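Local coordinates for protein modulator of the activity of Ets CG15085-PA (Drosophila melanogaster, PDB 1SV0) that binds the SAM domain of the transcriptional repressor Yan through its own SAM domain and probably relieves repression by breaking up Yan polymers, at residues 46-57 with 66-76. Sequence-based numbering, arbitrary orientation.
Sequences GKALCLMSLDMY and KMLYRDFRVRL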
loop_
_atom_site.group_PDB
_atom_site.type_symbol
_atom_site.label_atom_id
_atom_site.label_comp_id
_atom_site.label_asym_id
_atom_site.label_seq_id
_atom_site.Cartn_x
_atom_site.Cartn_y
_atom_site.Cartn_z
ATOM N N GLY C 46 -3.658 5.985 -2.682
ATOM C CA GLY C 46 -3.266 6.839 -1.573
ATOM C C GLY C 46 -3.409 6.199 -0.194
ATOM O O GLY C 46 -2.570 6.420 0.685
ATOM N N LYS C 47 -4.462 5.411 0.006
ATOM C CA LYS C 47 -4.676 4.746 1.294
ATOM C C LYS C 47 -3.456 3.914 1.658
ATOM O O LYS C 47 -3.018 3.905 2.811
ATOM C CB LYS C 47 -5.901 3.832 1.243
ATOM C CG LYS C 47 -7.245 4.545 1.319
ATOM C CD LYS C 47 -8.320 3.558 1.769
ATOM C CE LYS C 47 -9.591 4.263 2.227
ATOM N NZ LYS C 47 -10.591 3.288 2.763
ATOM N N ALA C 48 -2.915 3.215 0.662
ATOM C CA ALA C 48 -1.737 2.380 0.857
ATOM C C ALA C 48 -0.519 3.234 1.183
ATOM O O ALA C 48 0.285 2.874 2.050
ATOM C CB ALA C 48 -1.464 1.535 -0.406
ATOM N N LEU C 49 -0.386 4.367 0.493
ATOM C CA LEU C 49 0.751 5.262 0.713
ATOM C C LEU C 49 0.788 5.785 2.150
ATOM O O LEU C 49 1.864 5.958 2.726
ATOM C CB LEU C 49 0.712 6.428 -0.294
ATOM C CG LEU C 49 1.865 6.521 -1.306
ATOM C CD1 LEU C 49 2.164 5.161 -1.912
ATOM C CD2 LEU C 49 1.508 7.530 -2.397
ATOM N N CYS C 50 -0.387 6.022 2.727
ATOM C CA CYS C 50 -0.483 6.503 4.109
ATOM C C CYS C 50 0.180 5.531 5.075
ATOM O O CYS C 50 0.708 5.929 6.116
ATOM C CB CYS C 50 -1.946 6.665 4.522
ATOM S SG CYS C 50 -2.796 8.047 3.771
ATOM N N LEU C 51 0.133 4.251 4.729
ATOM C CA LEU C 51 0.711 3.202 5.557
ATOM C C LEU C 51 2.215 3.039 5.339
ATOM O O LEU C 51 2.887 2.408 6.147
ATOM C CB LEU C 51 0.001 1.866 5.271
ATOM C CG LEU C 51 -1.404 1.621 5.846
ATOM C CD1 LEU C 51 -2.252 2.871 5.769
ATOM C CD2 LEU C 51 -2.065 0.479 5.092
ATOM N N MET C 52 2.748 3.616 4.262
ATOM C CA MET C 52 4.175 3.478 3.968
ATOM C C MET C 52 5.119 4.329 4.809
ATOM O O MET C 52 4.967 5.548 4.914
ATOM C CB MET C 52 4.462 3.758 2.489
ATOM C CG MET C 52 3.846 2.767 1.512
ATOM S SD MET C 52 4.905 2.513 0.058
ATOM C CE MET C 52 5.227 4.178 -0.427
ATOM N N SER C 53 6.106 3.666 5.399
ATOM C CA SER C 53 7.109 4.340 6.214
ATOM C C SER C 53 8.179 4.847 5.253
ATOM O O SER C 53 8.240 4.395 4.108
ATOM C CB SER C 53 7.726 3.353 7.203
ATOM O OG SER C 53 8.323 2.268 6.511
ATOM N N LEU C 54 9.002 5.792 5.703
ATOM C CA LEU C 54 10.066 6.339 4.864
ATOM C C LEU C 54 10.892 5.196 4.298
ATOM O O LEU C 54 11.278 5.203 3.130
ATOM C CB LEU C 54 10.973 7.256 5.682
ATOM C CG LEU C 54 12.285 7.693 5.026
ATOM C CD1 LEU C 54 12.002 8.496 3.758
ATOM C CD2 LEU C 54 13.084 8.530 6.023
ATOM N N ASP C 55 11.143 4.212 5.153
ATOM C CA ASP C 55 11.921 3.031 4.813
ATOM C C ASP C 55 11.403 2.309 3.567
ATOM O O ASP C 55 12.179 1.791 2.759
ATOM C CB ASP C 55 11.890 2.070 6.000
ATOM C CG ASP C 55 12.972 1.032 5.928
ATOM O OD1 ASP C 55 13.062 0.337 4.894
ATOM O OD2 ASP C 55 13.735 0.914 6.912
ATOM N N MET C 56 10.083 2.267 3.420
ATOM C CA MET C 56 9.476 1.592 2.285
ATOM C C MET C 56 9.612 2.404 1.001
ATOM O O MET C 56 9.636 1.849 -0.092
ATOM C CB MET C 56 8.019 1.286 2.615
ATOM C CG MET C 56 7.907 0.401 3.859
ATOM S SD MET C 56 6.272 0.326 4.582
ATOM C CE MET C 56 5.454 -0.722 3.410
ATOM N N TYR C 57 9.717 3.722 1.138
ATOM C CA TYR C 57 9.895 4.598 -0.015
ATOM C C TYR C 57 11.335 4.449 -0.512
ATOM O O TYR C 57 11.575 4.241 -1.700
ATOM C CB TYR C 57 9.668 6.063 0.369
ATOM C CG TYR C 57 8.227 6.498 0.437
ATOM C CD1 TYR C 57 7.479 6.341 1.604
ATOM C CD2 TYR C 57 7.621 7.117 -0.656
ATOM C CE1 TYR C 57 6.162 6.798 1.688
ATOM C CE2 TYR C 57 6.306 7.578 -0.588
ATOM C CZ TYR C 57 5.584 7.417 0.589
ATOM O OH TYR C 57 4.297 7.896 0.669
ATOM N N LYS C 66 13.151 9.951 -0.289
ATOM C CA LYS C 66 12.778 10.768 0.861
ATOM C C LYS C 66 11.937 11.973 0.471
ATOM O O LYS C 66 11.089 12.414 1.249
ATOM C CB LYS C 66 14.019 11.236 1.636
ATOM C CG LYS C 66 14.879 12.279 0.920
ATOM C CD LYS C 66 15.971 12.803 1.849
ATOM C CE LYS C 66 16.757 13.938 1.210
ATOM N NZ LYS C 66 17.763 14.516 2.152
ATOM N N MET C 67 12.168 12.514 -0.724
ATOM C CA MET C 67 11.390 13.663 -1.177
ATOM C C MET C 67 9.954 13.241 -1.451
ATOM O O MET C 67 9.031 14.035 -1.282
ATOM C CB MET C 67 12.003 14.282 -2.438
ATOM C CG MET C 67 13.378 14.891 -2.210
ATOM S SD MET C 67 13.433 15.876 -0.692
ATOM C CE MET C 67 12.328 17.247 -1.088
ATOM N N LEU C 68 9.773 11.995 -1.893
ATOM C CA LEU C 68 8.434 11.463 -2.154
ATOM C C LEU C 68 7.698 11.348 -0.821
ATOM O O LEU C 68 6.539 11.776 -0.683
ATOM C CB LEU C 68 8.511 10.068 -2.803
ATOM C CG LEU C 68 9.187 9.950 -4.169
ATOM C CD1 LEU C 68 9.098 8.507 -4.678
ATOM C CD2 LEU C 68 8.521 10.908 -5.148
ATOM N N TYR C 69 8.379 10.755 0.159
ATOM C CA TYR C 69 7.809 10.573 1.493
ATOM C C TYR C 69 7.428 11.925 2.074
ATOM O O TYR C 69 6.314 12.135 2.543
ATOM C CB TYR C 69 8.834 9.912 2.419
ATOM C CG TYR C 69 8.379 9.803 3.861
ATOM C CD1 TYR C 69 7.468 8.826 4.252
ATOM C CD2 TYR C 69 8.846 10.694 4.831
ATOM C CE1 TYR C 69 7.031 8.730 5.578
ATOM C CE2 TYR C 69 8.414 10.612 6.159
ATOM C CZ TYR C 69 7.507 9.627 6.523
ATOM O OH TYR C 69 7.084 9.530 7.828
ATOM N N ARG C 70 8.381 12.843 2.033
ATOM C CA ARG C 70 8.194 14.183 2.562
ATOM C C ARG C 70 7.001 14.895 1.921
ATOM O O ARG C 70 6.153 15.445 2.623
ATOM C CB ARG C 70 9.474 14.979 2.336
ATOM C CG ARG C 70 9.567 16.291 3.082
ATOM C CD ARG C 70 10.993 16.824 2.984
ATOM N NE ARG C 70 11.958 15.850 3.492
ATOM C CZ ARG C 70 13.279 16.004 3.441
ATOM N NH1 ARG C 70 13.804 17.096 2.897
ATOM N NH2 ARG C 70 14.076 15.068 3.941
ATOM N N ASP C 71 6.942 14.874 0.591
ATOM C CA ASP C 71 5.864 15.525 -0.146
ATOM C C ASP C 71 4.492 14.930 0.165
ATOM O O ASP C 71 3.515 15.670 0.328
ATOM C CB ASP C 71 6.146 15.443 -1.652
ATOM C CG ASP C 71 5.193 16.288 -2.476
ATOM O OD1 ASP C 71 4.130 15.773 -2.895
ATOM O OD2 ASP C 71 5.509 17.476 -2.701
ATOM N N PHE C 72 4.413 13.602 0.255
ATOM C CA PHE C 72 3.137 12.954 0.558
ATOM C C PHE C 72 2.642 13.343 1.955
ATOM O O PHE C 72 1.456 13.628 2.147
ATOM C CB PHE C 72 3.253 11.428 0.471
ATOM C CG PHE C 72 1.928 10.722 0.531
ATOM C CD1 PHE C 72 1.131 10.616 -0.604
ATOM C CD2 PHE C 72 1.462 10.185 1.728
ATOM C CE1 PHE C 72 -0.111 9.985 -0.550
ATOM C CE2 PHE C 72 0.218 9.547 1.792
ATOM C CZ PHE C 72 -0.568 9.447 0.656
ATOM N N ARG C 73 3.552 13.353 2.923
ATOM C CA ARG C 73 3.222 13.721 4.299
ATOM C C ARG C 73 2.668 15.143 4.393
ATOM O O ARG C 73 1.721 15.402 5.138
ATOM C CB ARG C 73 4.467 13.594 5.188
ATOM C CG ARG C 73 4.461 12.377 6.088
ATOM C CD ARG C 73 4.162 11.121 5.311
ATOM N NE ARG C 73 3.939 9.976 6.188
ATOM C CZ ARG C 73 2.967 9.895 7.092
ATOM N NH1 ARG C 73 2.109 10.893 7.252
ATOM N NH2 ARG C 73 2.852 8.806 7.839
ATOM N N VAL C 74 3.274 16.062 3.645
ATOM C CA VAL C 74 2.831 17.449 3.636
ATOM C C VAL C 74 1.398 17.519 3.118
ATOM O O VAL C 74 0.547 18.190 3.706
ATOM C CB VAL C 74 3.723 18.318 2.726
ATOM C CG1 VAL C 74 3.147 19.726 2.627
ATOM C CG2 VAL C 74 5.144 18.354 3.272
ATOM N N ARG C 75 1.138 16.825 2.013
ATOM C CA ARG C 75 -0.194 16.807 1.427
ATOM C C ARG C 75 -1.202 16.208 2.405
ATOM O O ARG C 75 -2.300 16.740 2.584
ATOM C CB ARG C 75 -0.194 16.010 0.117
ATOM C CG ARG C 75 0.463 16.733 -1.053
ATOM C CD ARG C 75 0.609 15.819 -2.261
ATOM N NE ARG C 75 1.274 16.482 -3.380
ATOM C CZ ARG C 75 0.649 17.116 -4.369
ATOM N NH1 ARG C 75 -0.677 17.185 -4.399
ATOM N NH2 ARG C 75 1.358 17.682 -5.339
ATOM N N LEU C 76 -0.821 15.108 3.045
ATOM C CA LEU C 76 -1.703 14.452 3.999
ATOM C C LEU C 76 -1.961 15.356 5.209
ATOM O O LEU C 76 -3.100 15.510 5.651
ATOM C CB LEU C 76 -1.087 13.129 4.457
ATOM C CG LEU C 76 -1.884 12.313 5.485
ATOM C CD1 LEU C 76 -3.259 11.966 4.929
ATOM C CD2 LEU C 76 -1.112 11.045 5.829
HETATM O O HOH W 1 7.976 7.115 8.525
#
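Tyr57 presents one ring face to the backbone and CB of Tyr69, whose own ring turns its edge onto that face: an offset edge-to-face pair, planes at 76°, with Tyr57 CE1 3.5 Å from Tyr69 CD1. Leu54 CB sits squarely over one face of the Tyr69 ring, 3.9 Å from the centroid, and Arg73 CD lies over the other, off-centre. A water links Tyr69 OH to Leu54 N, a polar bridge beside this apolar patch. Deeper in, Phe72 is a knob among Gly46, Leu49, Cys50 and Tyr57; its CG lies anti to the backbone N (chi1 -170°), which carries the ring across to helix 46-51. Leu49 CB lies over the ring, 3.4 Å from Phe72 CZ, while Cys50 SG comes in at the edge and also touches Leu76 CD2. Behind Tyr57, Met52 CE lies over the centre of the face turned from Tyr69. With an alanine in place of Tyr57, the edge of Tyr69 would probably lose the ring face it meets, and a gap would open between Met52 and Tyr69 and beside Phe72. Residues 66-76 of helix 65-80 thus pack across helices 46-51 and 54-60, at 111° to helix 46-51, with helix 16-30 touching Leu49 and Leu68; Lys47 pairs with Glu28 of the Yan chain.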